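Local coordinates for protein N-terminal acetyltransferase B complex subunit MDM20 (Candida albicans, PDB 5K04) that serves as the non-catalytic subunit of the NatB N-terminal acetyltransferase complex, probably acting as the helical scaffold that holds the catalytic subunit, at residues K577-D587 with E671-R682. Sequence-based numbering, arbitrary orientation.
Sequences KLLVYSIVFED and EFIKIVKLLAKR
V584 fits against three side chains of the 671-682 helix at once: its CG1 methyl meets L678 CD2 at 3.8 Å and lies a little farther from L679 CD2, while CG2 packs on I675 CG2. With CG1 anti to the backbone N (chi1 168°), the two methyls are divided between I675 and the leucine pair. One turn back, V580 CG1 touches I675 CD1 at 3.9 Å, and that same CD1 also reaches the Y581 ring.

Polar groups close this apolar strip at both ends. E671, extended beyond CG, offers one carboxylate oxygen to each of two partners across the contact: K577 NZ approaches the syn lone pair of OE1 at 2.8 Å in a salt bridge, and Y581 OH gives a 2.6 Å hydrogen bond to OE2 on its anti side. Q517 NE2 also donates to OE1, N668 OD1 takes K577 NZ, and T520 OG1 shares a hydrogen bond with Y581 OH. At the other end R682 bends at chi3, laying one guanidinium face over V584 O, whose hydrogen bond comes from K625; NH2 meets D587 OD1 at 3.3 Å, in the guanidinium plane but with an N-H...O angle of only 140°, a long, bent salt bridge between exposed residues. F585, just past helix 571-584, sets CZ against L678 CD1 at 4.0 Å.

The axes of the two helical segments, 13° apart, come no closer than 12.1 Å; long polar side chains span the ends, while helix 608-625 packs Y617 and L621 against V580 and V584. Two non-consecutive, near-parallel helices sharing an intervening helix are consistent with alpha-alpha superhelical packing and the TPR-clan relationship of MDM20/NAA25.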
ATOM      1  N   LYS A 577      -3.942  18.978  11.308  1.00 42.99           N
ATOM      2  CA  LYS A 577      -2.679  19.651  11.034  1.00 44.61           C
ATOM      3  C   LYS A 577      -2.701  20.273   9.650  1.00 38.94           C
ATOM      4  O   LYS A 577      -2.304  21.428   9.469  1.00 30.12           O
ATOM      5  CB  LYS A 577      -1.511  18.669  11.160  1.00 42.46           C
ATOM      6  CG  LYS A 577      -1.250  18.178  12.584  1.00 48.39           C
ATOM      7  CD  LYS A 577      -1.020  19.324  13.561  1.00 47.23           C
ATOM      8  CE  LYS A 577      -0.523  18.812  14.914  1.00 49.50           C
ATOM      9  NZ  LYS A 577       0.857  18.183  14.878  1.00 43.36           N
ATOM     10  N   LEU A 578      -3.189  19.517   8.658  1.00 46.57           N
ATOM     11  CA  LEU A 578      -3.218  20.019   7.287  1.00 41.90           C
ATOM     12  C   LEU A 578      -4.216  21.162   7.146  1.00 35.36           C
ATOM     13  O   LEU A 578      -3.957  22.133   6.427  1.00 34.43           O
ATOM     14  CB  LEU A 578      -3.539  18.880   6.325  1.00 40.82           C
ATOM     15  CG  LEU A 578      -2.523  17.736   6.393  1.00 42.73           C
ATOM     16  CD1 LEU A 578      -2.831  16.687   5.343  1.00 37.51           C
ATOM     17  CD2 LEU A 578      -1.107  18.259   6.221  1.00 42.38           C
ATOM     18  N   LEU A 579      -5.348  21.078   7.847  1.00 43.00           N
ATOM     19  CA  LEU A 579      -6.258  22.218   7.908  1.00 44.48           C
ATOM     20  C   LEU A 579      -5.573  23.427   8.524  1.00 41.35           C
ATOM     21  O   LEU A 579      -5.633  24.535   7.969  1.00 35.06           O
ATOM     22  CB  LEU A 579      -7.509  21.853   8.696  1.00 45.31           C
ATOM     23  CG  LEU A 579      -8.316  20.729   8.038  1.00 45.94           C
ATOM     24  CD1 LEU A 579      -9.544  20.377   8.860  1.00 39.95           C
ATOM     25  CD2 LEU A 579      -8.726  21.153   6.646  1.00 43.87           C
ATOM     26  N   VAL A 580      -4.898  23.228   9.663  1.00 41.16           N
ATOM     27  CA  VAL A 580      -4.186  24.329  10.317  1.00 44.66           C
ATOM     28  C   VAL A 580      -3.321  25.066   9.305  1.00 40.08           C
ATOM     29  O   VAL A 580      -3.429  26.284   9.130  1.00 28.07           O
ATOM     30  CB  VAL A 580      -3.339  23.812  11.503  1.00 45.03           C
ATOM     31  CG1 VAL A 580      -2.356  24.900  11.983  1.00 45.33           C
ATOM     32  CG2 VAL A 580      -4.219  23.381  12.660  1.00 37.92           C
ATOM     33  N   TYR A 581      -2.455  24.327   8.613  1.00 41.12           N
ATOM     34  CA  TYR A 581      -1.548  24.975   7.674  1.00 46.32           C
ATOM     35  C   TYR A 581      -2.317  25.591   6.511  1.00 43.37           C
ATOM     36  O   TYR A 581      -1.954  26.663   6.019  1.00 28.61           O
ATOM     37  CB  TYR A 581      -0.491  23.969   7.195  1.00 45.79           C
ATOM     38  CG  TYR A 581       0.582  23.730   8.244  1.00 45.46           C
ATOM     39  CD1 TYR A 581       1.662  24.603   8.374  1.00 45.36           C
ATOM     40  CD2 TYR A 581       0.518  22.645   9.104  1.00 38.40           C
ATOM     41  CE1 TYR A 581       2.653  24.403   9.333  1.00 43.33           C
ATOM     42  CE2 TYR A 581       1.505  22.435  10.062  1.00 40.14           C
ATOM     43  CZ  TYR A 581       2.568  23.326  10.181  1.00 38.93           C
ATOM     44  OH  TYR A 581       3.539  23.114  11.138  1.00 27.10           O
ATOM     45  N   SER A 582      -3.402  24.943   6.083  1.00 46.49           N
ATOM     46  CA  SER A 582      -4.225  25.491   5.011  1.00 43.42           C
ATOM     47  C   SER A 582      -4.852  26.816   5.425  1.00 44.53           C
ATOM     48  O   SER A 582      -4.974  27.739   4.609  1.00 33.55           O
ATOM     49  CB  SER A 582      -5.313  24.488   4.625  1.00 37.39           C
ATOM     50  OG  SER A 582      -4.760  23.240   4.237  1.00 32.78           O
ATOM     51  N   ILE A 583      -5.247  26.925   6.695  1.00 47.82           N
ATOM     52  CA  ILE A 583      -5.900  28.131   7.199  1.00 48.13           C
ATOM     53  C   ILE A 583      -4.887  29.249   7.415  1.00 42.31           C
ATOM     54  O   ILE A 583      -5.096  30.385   6.984  1.00 31.37           O
ATOM     55  CB  ILE A 583      -6.659  27.802   8.494  1.00 43.54           C
ATOM     56  CG1 ILE A 583      -7.819  26.852   8.182  1.00 42.86           C
ATOM     57  CG2 ILE A 583      -7.118  29.078   9.174  1.00 39.71           C
ATOM     58  CD1 ILE A 583      -8.278  25.992   9.357  1.00 37.28           C
ATOM     59  N   VAL A 584      -3.781  28.933   8.088  1.00 45.84           N
ATOM     60  CA  VAL A 584      -2.686  29.883   8.281  1.00 47.43           C
ATOM     61  C   VAL A 584      -2.356  30.603   6.979  1.00 50.17           C
ATOM     62  O   VAL A 584      -2.174  31.828   6.951  1.00 37.20           O
ATOM     63  CB  VAL A 584      -1.451  29.147   8.838  1.00 43.02           C
ATOM     64  CG1 VAL A 584      -0.221  30.044   8.766  1.00 43.56           C
ATOM     65  CG2 VAL A 584      -1.714  28.671  10.249  1.00 30.26           C
ATOM     66  N   PHE A 585      -2.297  29.857   5.873  1.00 51.65           N
ATOM     67  CA  PHE A 585      -1.890  30.405   4.585  1.00 56.17           C
ATOM     68  C   PHE A 585      -3.072  30.618   3.637  1.00 52.98           C
ATOM     69  O   PHE A 585      -2.900  30.647   2.416  1.00 48.46           O
ATOM     70  CB  PHE A 585      -0.817  29.521   3.949  1.00 45.09           C
ATOM     71  CG  PHE A 585       0.493  29.515   4.716  1.00 51.25           C
ATOM     72  CD1 PHE A 585       1.415  30.549   4.559  1.00 53.83           C
ATOM     73  CD2 PHE A 585       0.794  28.488   5.604  1.00 46.58           C
ATOM     74  CE1 PHE A 585       2.624  30.544   5.258  1.00 55.27           C
ATOM     75  CE2 PHE A 585       1.995  28.476   6.309  1.00 47.90           C
ATOM     76  CZ  PHE A 585       2.913  29.504   6.141  1.00 53.23           C
ATOM     77  N   GLU A 586      -4.270  30.794   4.191  1.00 54.19           N
ATOM     78  CA  GLU A 586      -5.434  31.215   3.418  1.00 54.70           C
ATOM     79  C   GLU A 586      -5.463  32.741   3.372  1.00 54.55           C
ATOM     80  O   GLU A 586      -5.332  33.400   4.410  1.00 43.07           O
ATOM     81  CB  GLU A 586      -6.721  30.652   4.036  1.00 50.72           C
ATOM     82  CG  GLU A 586      -8.038  31.031   3.343  1.00 51.11           C
ATOM     83  CD  GLU A 586      -8.004  30.901   1.825  1.00 42.62           C
ATOM     84  OE1 GLU A 586      -7.392  29.950   1.305  1.00 41.76           O
ATOM     85  OE2 GLU A 586      -8.587  31.775   1.149  1.00 42.96           O
ATOM     86  N   ASP A 587      -5.597  33.298   2.163  1.00 64.70           N
ATOM     87  CA  ASP A 587      -5.540  34.742   1.978  1.00 64.19           C
ATOM     88  C   ASP A 587      -6.885  35.388   1.679  1.00 61.80           C
ATOM     89  O   ASP A 587      -6.991  36.618   1.769  1.00 64.71           O
ATOM     90  CB  ASP A 587      -4.567  35.101   0.844  1.00 68.87           C
ATOM     91  CG  ASP A 587      -3.208  34.453   1.012  1.00 70.36           C
ATOM     92  OD1 ASP A 587      -2.695  34.426   2.157  1.00 67.10           O
ATOM     93  OD2 ASP A 587      -2.653  33.980  -0.004  1.00 69.49           O
ATOM     94  N   GLU A 671       5.420  23.135  17.891  1.00 46.19           N
ATOM     95  CA  GLU A 671       4.893  23.534  16.592  1.00 42.19           C
ATOM     96  C   GLU A 671       3.819  24.602  16.752  1.00 41.29           C
ATOM     97  O   GLU A 671       3.784  25.587  16.000  1.00 28.32           O
ATOM     98  CB  GLU A 671       4.347  22.300  15.866  1.00 38.08           C
ATOM     99  CG  GLU A 671       3.599  22.560  14.565  1.00 39.39           C
ATOM    100  CD  GLU A 671       2.966  21.282  13.976  1.00 38.70           C
ATOM    101  OE1 GLU A 671       2.417  20.466  14.743  1.00 26.57           O
ATOM    102  OE2 GLU A 671       3.019  21.109  12.736  1.00 31.46           O
ATOM    103  N   PHE A 672       2.946  24.428  17.749  1.00 43.67           N
ATOM    104  CA  PHE A 672       1.894  25.405  18.002  1.00 36.00           C
ATOM    105  C   PHE A 672       2.479  26.775  18.339  1.00 39.52           C
ATOM    106  O   PHE A 672       1.949  27.808  17.914  1.00 31.85           O
ATOM    107  CB  PHE A 672       0.985  24.907  19.125  1.00 29.48           C
ATOM    108  CG  PHE A 672       0.019  25.948  19.634  1.00 41.64           C
ATOM    109  CD1 PHE A 672       0.381  26.819  20.668  1.00 46.65           C
ATOM    110  CD2 PHE A 672      -1.254  26.055  19.091  1.00 36.82           C
ATOM    111  CE1 PHE A 672      -0.505  27.772  21.141  1.00 43.25           C
ATOM    112  CE2 PHE A 672      -2.148  27.013  19.558  1.00 37.01           C
ATOM    113  CZ  PHE A 672      -1.771  27.874  20.583  1.00 38.65           C
ATOM    114  N   ILE A 673       3.569  26.806  19.106  1.00 51.65           N
ATOM    115  CA  ILE A 673       4.177  28.085  19.470  1.00 49.31           C
ATOM    116  C   ILE A 673       4.853  28.716  18.263  1.00 41.97           C
ATOM    117  O   ILE A 673       4.820  29.938  18.087  1.00 34.48           O
ATOM    118  CB  ILE A 673       5.159  27.887  20.633  1.00 47.81           C
ATOM    119  CG1 ILE A 673       4.401  27.427  21.869  1.00 49.60           C
ATOM    120  CG2 ILE A 673       5.908  29.179  20.931  1.00 55.02           C
ATOM    121  CD1 ILE A 673       5.305  26.887  22.924  1.00 58.85           C
ATOM    122  N   LYS A 674       5.475  27.893  17.410  1.00 43.37           N
ATOM    123  CA  LYS A 674       6.040  28.426  16.175  1.00 45.87           C
ATOM    124  C   LYS A 674       4.957  29.084  15.324  1.00 43.90           C
ATOM    125  O   LYS A 674       5.184  30.138  14.721  1.00 43.68           O
ATOM    126  CB  LYS A 674       6.737  27.315  15.381  1.00 44.45           C
ATOM    127  CG  LYS A 674       7.928  26.654  16.062  1.00 50.32           C
ATOM    128  CD  LYS A 674       9.066  27.621  16.282  1.00 54.45           C
ATOM    129  CE  LYS A 674      10.278  26.898  16.838  1.00 58.66           C
ATOM    130  NZ  LYS A 674      11.425  27.836  17.035  1.00 68.89           N
ATOM    131  N   ILE A 675       3.773  28.468  15.269  1.00 47.34           N
ATOM    132  CA  ILE A 675       2.666  29.012  14.487  1.00 50.23           C
ATOM    133  C   ILE A 675       2.113  30.282  15.139  1.00 47.50           C
ATOM    134  O   ILE A 675       1.764  31.251  14.449  1.00 37.37           O
ATOM    135  CB  ILE A 675       1.596  27.918  14.305  1.00 50.17           C
ATOM    136  CG1 ILE A 675       2.153  26.797  13.419  1.00 47.45           C
ATOM    137  CG2 ILE A 675       0.290  28.463  13.720  1.00 38.93           C
ATOM    138  CD1 ILE A 675       1.262  25.571  13.366  1.00 43.65           C
ATOM    139  N   VAL A 676       2.049  30.313  16.475  1.00 51.20           N
ATOM    140  CA  VAL A 676       1.709  31.552  17.177  1.00 54.43           C
ATOM    141  C   VAL A 676       2.630  32.685  16.728  1.00 53.18           C
ATOM    142  O   VAL A 676       2.182  33.802  16.435  1.00 41.85           O
ATOM    143  CB  VAL A 676       1.777  31.345  18.702  1.00 51.77           C
ATOM    144  CG1 VAL A 676       1.816  32.687  19.426  1.00 44.93           C
ATOM    145  CG2 VAL A 676       0.598  30.508  19.198  1.00 45.77           C
ATOM    146  N   LYS A 677       3.938  32.406  16.660  1.00 54.09           N
ATOM    147  CA  LYS A 677       4.894  33.444  16.284  1.00 51.77           C
ATOM    148  C   LYS A 677       4.738  33.833  14.823  1.00 50.91           C
ATOM    149  O   LYS A 677       4.838  35.015  14.478  1.00 44.62           O
ATOM    150  CB  LYS A 677       6.321  32.977  16.578  1.00 42.31           C
ATOM    151  CG  LYS A 677       6.566  32.817  18.072  1.00 56.99           C
ATOM    152  CD  LYS A 677       7.957  32.308  18.410  1.00 60.67           C
ATOM    153  CE  LYS A 677       8.145  32.310  19.917  1.00 66.89           C
ATOM    154  NZ  LYS A 677       9.497  31.836  20.317  1.00 72.26           N
ATOM    155  N   LEU A 678       4.477  32.857  13.951  1.00 56.08           N
ATOM    156  CA  LEU A 678       4.270  33.168  12.541  1.00 52.45           C
ATOM    157  C   LEU A 678       3.073  34.098  12.363  1.00 49.94           C
ATOM    158  O   LEU A 678       3.157  35.121  11.667  1.00 45.55           O
ATOM    159  CB  LEU A 678       4.102  31.867  11.756  1.00 53.91           C
ATOM    160  CG  LEU A 678       4.037  31.863  10.226  1.00 52.95           C
ATOM    161  CD1 LEU A 678       4.354  30.491   9.708  1.00 49.33           C
ATOM    162  CD2 LEU A 678       2.664  32.253   9.759  1.00 59.13           C
ATOM    163  N   LEU A 679       1.951  33.765  13.005  1.00 51.98           N
ATOM    164  CA  LEU A 679       0.750  34.584  12.881  1.00 53.83           C
ATOM    165  C   LEU A 679       0.929  35.951  13.533  1.00 54.02           C
ATOM    166  O   LEU A 679       0.398  36.950  13.033  1.00 46.80           O
ATOM    167  CB  LEU A 679      -0.439  33.846  13.482  1.00 53.18           C
ATOM    168  CG  LEU A 679      -0.863  32.636  12.642  1.00 52.11           C
ATOM    169  CD1 LEU A 679      -1.856  31.770  13.383  1.00 45.01           C
ATOM    170  CD2 LEU A 679      -1.452  33.109  11.311  1.00 43.83           C
ATOM    171  N   ALA A 680       1.666  36.018  14.646  1.00 54.01           N
ATOM    172  CA  ALA A 680       1.936  37.312  15.265  1.00 52.77           C
ATOM    173  C   ALA A 680       2.635  38.261  14.295  1.00 57.65           C
ATOM    174  O   ALA A 680       2.370  39.469  14.299  1.00 59.01           O
ATOM    175  CB  ALA A 680       2.777  37.124  16.520  1.00 50.74           C
ATOM    176  N   LYS A 681       3.529  37.731  13.457  1.00 60.91           N
ATOM    177  CA  LYS A 681       4.157  38.532  12.410  1.00 62.88           C
ATOM    178  C   LYS A 681       3.149  38.920  11.333  1.00 63.16           C
ATOM    179  O   LYS A 681       2.933  40.106  11.065  1.00 59.77           O
ATOM    180  CB  LYS A 681       5.316  37.752  11.785  1.00 69.35           C
ATOM    181  CG  LYS A 681       6.425  37.326  12.738  1.00 83.28           C
ATOM    182  CD  LYS A 681       7.392  36.378  12.024  1.00 95.56           C
ATOM    183  CE  LYS A 681       8.332  35.659  12.988  1.00103.66           C
ATOM    184  NZ  LYS A 681       9.026  34.507  12.327  1.00107.49           N
ATOM    185  N   ARG A 682       2.525  37.918  10.696  1.00 71.29           N
ATOM    186  CA  ARG A 682       1.627  38.166   9.568  1.00 66.05           C
ATOM    187  C   ARG A 682       0.403  38.980   9.966  1.00 62.66           C
ATOM    188  O   ARG A 682      -0.159  39.690   9.124  1.00 63.27           O
ATOM    189  CB  ARG A 682       1.174  36.844   8.944  1.00 60.61           C
ATOM    190  CG  ARG A 682       2.130  36.235   7.943  1.00 69.45           C
ATOM    191  CD  ARG A 682       1.646  34.843   7.510  1.00 88.07           C
ATOM    192  NE  ARG A 682       0.357  34.848   6.802  1.00 93.94           N
ATOM    193  CZ  ARG A 682       0.210  34.507   5.522  1.00 87.11           C
ATOM    194  NH1 ARG A 682       1.278  34.134   4.821  1.00 85.80           N
ATOM    195  NH2 ARG A 682      -0.991  34.537   4.945  1.00 77.40           N
TER